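Local coordinates for protein wsv230 (Shrimp white spot syndrome virus, PDB 2GJ2) that is a nonstructural viral protein with a ferredoxin fold that binds cadmium ions at specific sites; its role in infection is not established, at residues A5-D10 and L74-M79; A11-V16 and S54-N59. All blocks are in the same frame, centred on the assembly; numbering follows the deposited sequence.

Contact 1. Residues A5-D10 and L74-M79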
loop_
_atom_site.group_PDB
_atom_site.type_symbol
_atom_site.label_atom_id
_atom_site.label_comp_id
_atom_site.label_asym_id
_atom_site.label_seq_id
_atom_site.Cartn_x
_atom_site.Cartn_y
_atom_site.Cartn_z
ATOM N N ALA A 5 15.032 -16.143 -17.907
ATOM C CA ALA A 5 15.312 -15.173 -16.813
ATOM C C ALA A 5 14.072 -14.337 -16.496
ATOM O O ALA A 5 14.082 -13.116 -16.643
ATOM C CB ALA A 5 16.489 -14.261 -17.205
ATOM N N THR A 6 12.998 -15.001 -16.076
ATOM C CA THR A 6 11.766 -14.304 -15.722
ATOM C C THR A 6 11.695 -14.153 -14.208
ATOM O O THR A 6 11.923 -15.117 -13.466
ATOM C CB THR A 6 10.507 -15.076 -16.201
ATOM O OG1 THR A 6 10.416 -15.006 -17.627
ATOM C CG2 THR A 6 9.236 -14.478 -15.592
ATOM N N PHE A 7 11.401 -12.935 -13.759
ATOM C CA PHE A 7 11.271 -12.647 -12.330
ATOM C C PHE A 7 9.805 -12.437 -11.983
ATOM O O PHE A 7 9.080 -11.741 -12.703
ATOM C CB PHE A 7 12.040 -11.386 -11.932
ATOM C CG PHE A 7 11.740 -10.915 -10.525
ATOM C CD1 PHE A 7 12.341 -11.527 -9.426
ATOM C CD2 PHE A 7 10.809 -9.902 -10.297
ATOM C CE1 PHE A 7 12.019 -11.144 -8.123
ATOM C CE2 PHE A 7 10.482 -9.517 -9.003
ATOM C CZ PHE A 7 11.092 -10.147 -7.911
ATOM N N GLN A 8 9.378 -13.035 -10.876
ATOM C CA GLN A 8 8.001 -12.900 -10.429
ATOM C C GLN A 8 7.842 -12.941 -8.921
ATOM O O GLN A 8 8.450 -13.775 -8.224
ATOM C CB GLN A 8 7.117 -13.989 -11.030
ATOM C CG GLN A 8 6.710 -13.742 -12.468
ATOM C CD GLN A 8 5.589 -14.660 -12.926
ATOM O OE1 GLN A 8 5.135 -14.579 -14.070
ATOM N NE2 GLN A 8 5.132 -15.537 -12.033
ATOM N N THR A 9 7.001 -12.032 -8.432
ATOM C CA THR A 9 6.693 -11.935 -7.017
ATOM C C THR A 9 5.230 -11.560 -6.877
ATOM O O THR A 9 4.726 -10.721 -7.611
ATOM C CB THR A 9 7.568 -10.867 -6.319
ATOM O OG1 THR A 9 7.210 -10.772 -4.934
ATOM C CG2 THR A 9 7.390 -9.516 -6.988
ATOM N N ASP A 10 4.551 -12.207 -5.946
ATOM C CA ASP A 10 3.153 -11.923 -5.688
ATOM C C ASP A 10 3.076 -10.959 -4.517
ATOM O O ASP A 10 2.009 -10.415 -4.215
ATOM C CB ASP A 10 2.411 -13.205 -5.325
ATOM C CG ASP A 10 2.136 -14.068 -6.519
ATOM O OD1 ASP A 10 1.288 -13.675 -7.347
ATOM O OD2 ASP A 10 2.769 -15.139 -6.633
ATOM N N LEU A 74 21.000 -2.163 -8.873
ATOM C CA LEU A 74 19.657 -2.425 -8.338
ATOM C C LEU A 74 19.481 -3.865 -7.867
ATOM O O LEU A 74 19.913 -4.792 -8.530
ATOM C CB LEU A 74 18.605 -2.095 -9.416
ATOM C CG LEU A 74 17.067 -2.264 -9.291
ATOM C CD1 LEU A 74 16.674 -3.738 -9.156
ATOM C CD2 LEU A 74 16.575 -1.504 -8.095
ATOM N N GLU A 75 18.861 -4.041 -6.705
ATOM C CA GLU A 75 18.572 -5.367 -6.174
ATOM C C GLU A 75 17.121 -5.396 -5.728
ATOM O O GLU A 75 16.544 -4.366 -5.373
ATOM C CB GLU A 75 19.449 -5.683 -4.964
ATOM C CG GLU A 75 20.925 -5.839 -5.243
ATOM C CD GLU A 75 21.272 -7.170 -5.857
ATOM O OE1 GLU A 75 20.679 -8.199 -5.456
ATOM O OE2 GLU A 75 22.161 -7.194 -6.727
ATOM N N ILE A 76 16.510 -6.565 -5.765
ATOM C CA ILE A 76 15.144 -6.663 -5.299
ATOM C C ILE A 76 15.021 -7.701 -4.197
ATOM O O ILE A 76 15.640 -8.747 -4.242
ATOM C CB ILE A 76 14.136 -7.029 -6.408
ATOM C CG1 ILE A 76 12.740 -7.078 -5.801
ATOM C CG2 ILE A 76 14.404 -8.400 -6.943
ATOM C CD1 ILE A 76 11.662 -7.496 -6.757
ATOM N N GLN A 77 14.198 -7.384 -3.209
ATOM C CA GLN A 77 13.953 -8.265 -2.082
ATOM C C GLN A 77 12.449 -8.317 -1.852
ATOM O O GLN A 77 11.860 -7.353 -1.377
ATOM C CB GLN A 77 14.659 -7.721 -0.826
ATOM C CG GLN A 77 14.464 -8.545 0.429
ATOM C CD GLN A 77 14.987 -9.965 0.290
ATOM O OE1 GLN A 77 16.192 -10.210 0.359
ATOM N NE2 GLN A 77 14.075 -10.913 0.091
ATOM N N PRO A 78 11.802 -9.431 -2.234
ATOM C CA PRO A 78 10.353 -9.599 -2.050
ATOM C C PRO A 78 10.024 -9.663 -0.563
ATOM O O PRO A 78 10.736 -10.306 0.198
ATOM C CB PRO A 78 10.063 -10.939 -2.718
ATOM C CG PRO A 78 11.124 -11.046 -3.749
ATOM C CD PRO A 78 12.359 -10.528 -3.045
ATOM N N MET A 79 8.959 -8.980 -0.147
ATOM C CA MET A 79 8.522 -9.000 1.247
ATOM C C MET A 79 7.828 -10.344 1.582
ATOM O O MET A 79 7.571 -11.155 0.716
ATOM C CB MET A 79 7.566 -7.831 1.485
ATOM C CG MET A 79 8.143 -6.484 1.052
ATOM S SD MET A 79 8.740 -5.479 2.430
ATOM C CE MET A 79 10.296 -6.180 2.727
#
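The phenyl ring of F7 meets the aliphatic side chain of I76, the two coming from opposite directions. F7 CE1 lies 3.8 Å from I76 CG2, a normal apolar contact; CD1 of I76 is modelled too close to F7 CZ, so the exact fit there is doubtful. P78 joins at the ring edge, near its plane, with CG 4.3 Å from F7 CZ. Two residues further along each strand, T9 OG1 lies 3.6 Å from P78 CB. F7 holds CG anti to its backbone N (chi1 170°), which extends the ring across the gap, and a long flat group suits that span because the F7 and I76 CA atoms are 10.0 Å apart. At T9 and P78 the CA atoms are only 6.6 Å apart, and smaller side chains suffice. The T9 hydroxyl is hydrogen-bonded to A11 O, so a polar atom can sit in this buried place. No hydrogen bond joins the segments, whose strands run 34° apart in different sheets. Strand 7-9 pairs with 56-58, where F7 also touches F56 and L58, whereas 75-78 forms an edge of the four-stranded sheet beside 13-16, with I76 also packing on F13 and on I62 of helix 62-69.

Contact 2. Residues A11-V16 and S54-N59. With CD (cadmium ion), chain E.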
loop_
_atom_site.group_PDB
_atom_site.type_symbol
_atom_site.label_atom_id
_atom_site.label_comp_id
_atom_site.label_asym_id
_atom_site.label_seq_id
_atom_site.Cartn_x
_atom_site.Cartn_y
_atom_site.Cartn_z
ATOM N N ALA A 11 4.209 -10.755 -3.855
ATOM C CA ALA A 11 4.245 -9.871 -2.711
ATOM C C ALA A 11 4.950 -8.525 -2.958
ATOM O O ALA A 11 5.664 -8.337 -3.954
ATOM C CB ALA A 11 4.897 -10.575 -1.575
ATOM N N ASP A 12 4.737 -7.590 -2.045
ATOM C CA ASP A 12 5.396 -6.300 -2.150
ATOM C C ASP A 12 6.865 -6.610 -2.169
ATOM O O ASP A 12 7.269 -7.694 -1.774
ATOM C CB ASP A 12 5.117 -5.430 -0.918
ATOM C CG ASP A 12 3.657 -5.080 -0.773
ATOM O OD1 ASP A 12 2.911 -5.251 -1.764
ATOM O OD2 ASP A 12 3.267 -4.620 0.332
ATOM N N PHE A 13 7.673 -5.656 -2.595
ATOM C CA PHE A 13 9.088 -5.895 -2.605
ATOM C C PHE A 13 9.911 -4.644 -2.341
ATOM O O PHE A 13 9.428 -3.525 -2.473
ATOM C CB PHE A 13 9.499 -6.594 -3.918
ATOM C CG PHE A 13 8.991 -5.936 -5.175
ATOM C CD1 PHE A 13 9.801 -5.042 -5.888
ATOM C CD2 PHE A 13 7.739 -6.265 -5.692
ATOM C CE1 PHE A 13 9.375 -4.489 -7.110
ATOM C CE2 PHE A 13 7.306 -5.725 -6.899
ATOM C CZ PHE A 13 8.140 -4.822 -7.617
ATOM N N LEU A 14 11.147 -4.847 -1.913
ATOM C CA LEU A 14 12.048 -3.741 -1.654
ATOM C C LEU A 14 12.966 -3.576 -2.862
ATOM O O LEU A 14 13.363 -4.543 -3.525
ATOM C CB LEU A 14 12.889 -3.996 -0.384
ATOM C CG LEU A 14 12.098 -4.038 0.937
ATOM C CD1 LEU A 14 13.028 -4.351 2.113
ATOM C CD2 LEU A 14 11.405 -2.705 1.179
ATOM N N LEU A 15 13.285 -2.333 -3.156
ATOM C CA LEU A 15 14.169 -2.022 -4.252
ATOM C C LEU A 15 15.355 -1.394 -3.564
ATOM O O LEU A 15 15.182 -0.488 -2.750
ATOM C CB LEU A 15 13.502 -1.019 -5.196
ATOM C CG LEU A 15 12.442 -1.590 -6.147
ATOM C CD1 LEU A 15 12.068 -0.483 -7.172
ATOM C CD2 LEU A 15 12.968 -2.858 -6.858
ATOM N N VAL A 16 16.551 -1.873 -3.868
ATOM C CA VAL A 16 17.745 -1.328 -3.237
ATOM C C VAL A 16 18.808 -1.122 -4.288
ATOM O O VAL A 16 19.134 -2.048 -5.016
ATOM C CB VAL A 16 18.325 -2.288 -2.181
ATOM C CG1 VAL A 16 19.493 -1.646 -1.497
ATOM C CG2 VAL A 16 17.263 -2.663 -1.189
ATOM N N SER A 54 -2.601 -9.180 -7.590
ATOM C CA SER A 54 -1.716 -8.999 -8.732
ATOM C C SER A 54 -0.365 -9.679 -8.620
ATOM O O SER A 54 0.136 -9.949 -7.527
ATOM C CB SER A 54 -1.489 -7.521 -8.970
ATOM O OG SER A 54 -2.711 -6.891 -9.277
ATOM N N THR A 55 0.215 -9.950 -9.782
ATOM C CA THR A 55 1.519 -10.574 -9.873
ATOM C C THR A 55 2.450 -9.622 -10.638
ATOM O O THR A 55 2.116 -9.161 -11.731
ATOM C CB THR A 55 1.424 -11.937 -10.619
ATOM O OG1 THR A 55 1.064 -12.973 -9.697
ATOM C CG2 THR A 55 2.736 -12.285 -11.280
ATOM N N PHE A 56 3.599 -9.305 -10.050
ATOM C CA PHE A 56 4.558 -8.433 -10.716
ATOM C C PHE A 56 5.492 -9.307 -11.553
ATOM O O PHE A 56 6.131 -10.216 -11.015
ATOM C CB PHE A 56 5.379 -7.657 -9.701
ATOM C CG PHE A 56 6.419 -6.791 -10.323
ATOM C CD1 PHE A 56 6.070 -5.564 -10.883
ATOM C CD2 PHE A 56 7.752 -7.224 -10.396
ATOM C CE1 PHE A 56 7.031 -4.769 -11.513
ATOM C CE2 PHE A 56 8.728 -6.442 -11.021
ATOM C CZ PHE A 56 8.369 -5.210 -11.586
ATOM N N VAL A 57 5.568 -9.025 -12.859
ATOM C CA VAL A 57 6.391 -9.814 -13.788
ATOM C C VAL A 57 7.330 -9.023 -14.694
ATOM O O VAL A 57 6.896 -8.134 -15.422
ATOM C CB VAL A 57 5.513 -10.671 -14.737
ATOM C CG1 VAL A 57 4.806 -11.757 -13.978
ATOM C CG2 VAL A 57 4.498 -9.788 -15.421
ATOM N N LEU A 58 8.613 -9.386 -14.650
ATOM C CA LEU A 58 9.667 -8.784 -15.476
ATOM C C LEU A 58 10.172 -9.943 -16.330
ATOM O O LEU A 58 10.855 -10.847 -15.830
ATOM C CB LEU A 58 10.824 -8.265 -14.613
ATOM C CG LEU A 58 10.652 -7.000 -13.770
ATOM C CD1 LEU A 58 11.790 -6.912 -12.767
ATOM C CD2 LEU A 58 10.632 -5.772 -14.657
ATOM N N ASN A 59 9.822 -9.932 -17.611
ATOM C CA ASN A 59 10.237 -11.009 -18.493
ATOM C C ASN A 59 11.759 -11.135 -18.573
ATOM O O ASN A 59 12.290 -12.238 -18.707
ATOM C CB ASN A 59 9.640 -10.810 -19.891
ATOM C CG ASN A 59 8.123 -10.986 -19.911
ATOM O OD1 ASN A 59 7.366 -10.013 -19.842
ATOM N ND2 ASN A 59 7.675 -12.238 -19.991
HETATM CD CD CD E . 1.288 -3.949 -0.608
HETATM O O HOH W 1 -0.708 -4.800 -0.594
#
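F13 and F56 are the two side chains that join these segments, and D12, the residue before F13, is a cadmium ligand. A11 turns its methyl away from 54-59, but its carbonyl O lies at the edge of the F13 ring, in the ring plane. The carboxylate of D12 is bidentate, with OD1 2.4 Å and OD2 2.3 Å from the cadmium ion, and water 1 binds the same ion at 2.2 Å. C49 of the same chain and E34 of the second subunit complete the site, so the ion bridges the two chains; D12 OD1 also accepts a hydrogen bond from L50 N, which should steady the carboxylate. F13, at the start of strand 13-16, points its side chain toward 54-59. CG stands between backbone N and carbonyl carbon (chi1 50°), and this brings the far end of the ring to F56. F13 CZ hangs 3.6 Å above the F56 ring plane, over its centre. With planes 46° apart and centroids 4.7 Å apart, the pair is an oblique packing of two large apolar rings, well suited to a buried interior. L15, two residues on, places CD2 at the F13 ring edge. Around the pair, M27 of helix 23-27 touches both rings, V48 and L50 of strand 45-50 pack on F13 and F56 respectively, and F7 and T9 of strand 7-9 pack on F56.

How the contacts relate
From the N terminus the chain makes strand 7-9, turns at D10 to D12 and enters strand 13-16, so the first segments of both contacts are consecutive. Helix 23-27 and strands 33-38 and 45-50 follow before 56-58 returns, and contact 2 closes that loop. Strand 56-58 pairs antiparallel with 7-9; helix 62-69 then leads to 75-78, where contact 1 closes a wider loop that encloses contact 2. Strand 75-78 lies antiparallel beside 13-16, giving the four-stranded sheet the 2-3-1-4 order of a ferredoxin fold. Together the contacts pack the small 7-9/56-58 sheet against the larger sheet, twice over and through different residues.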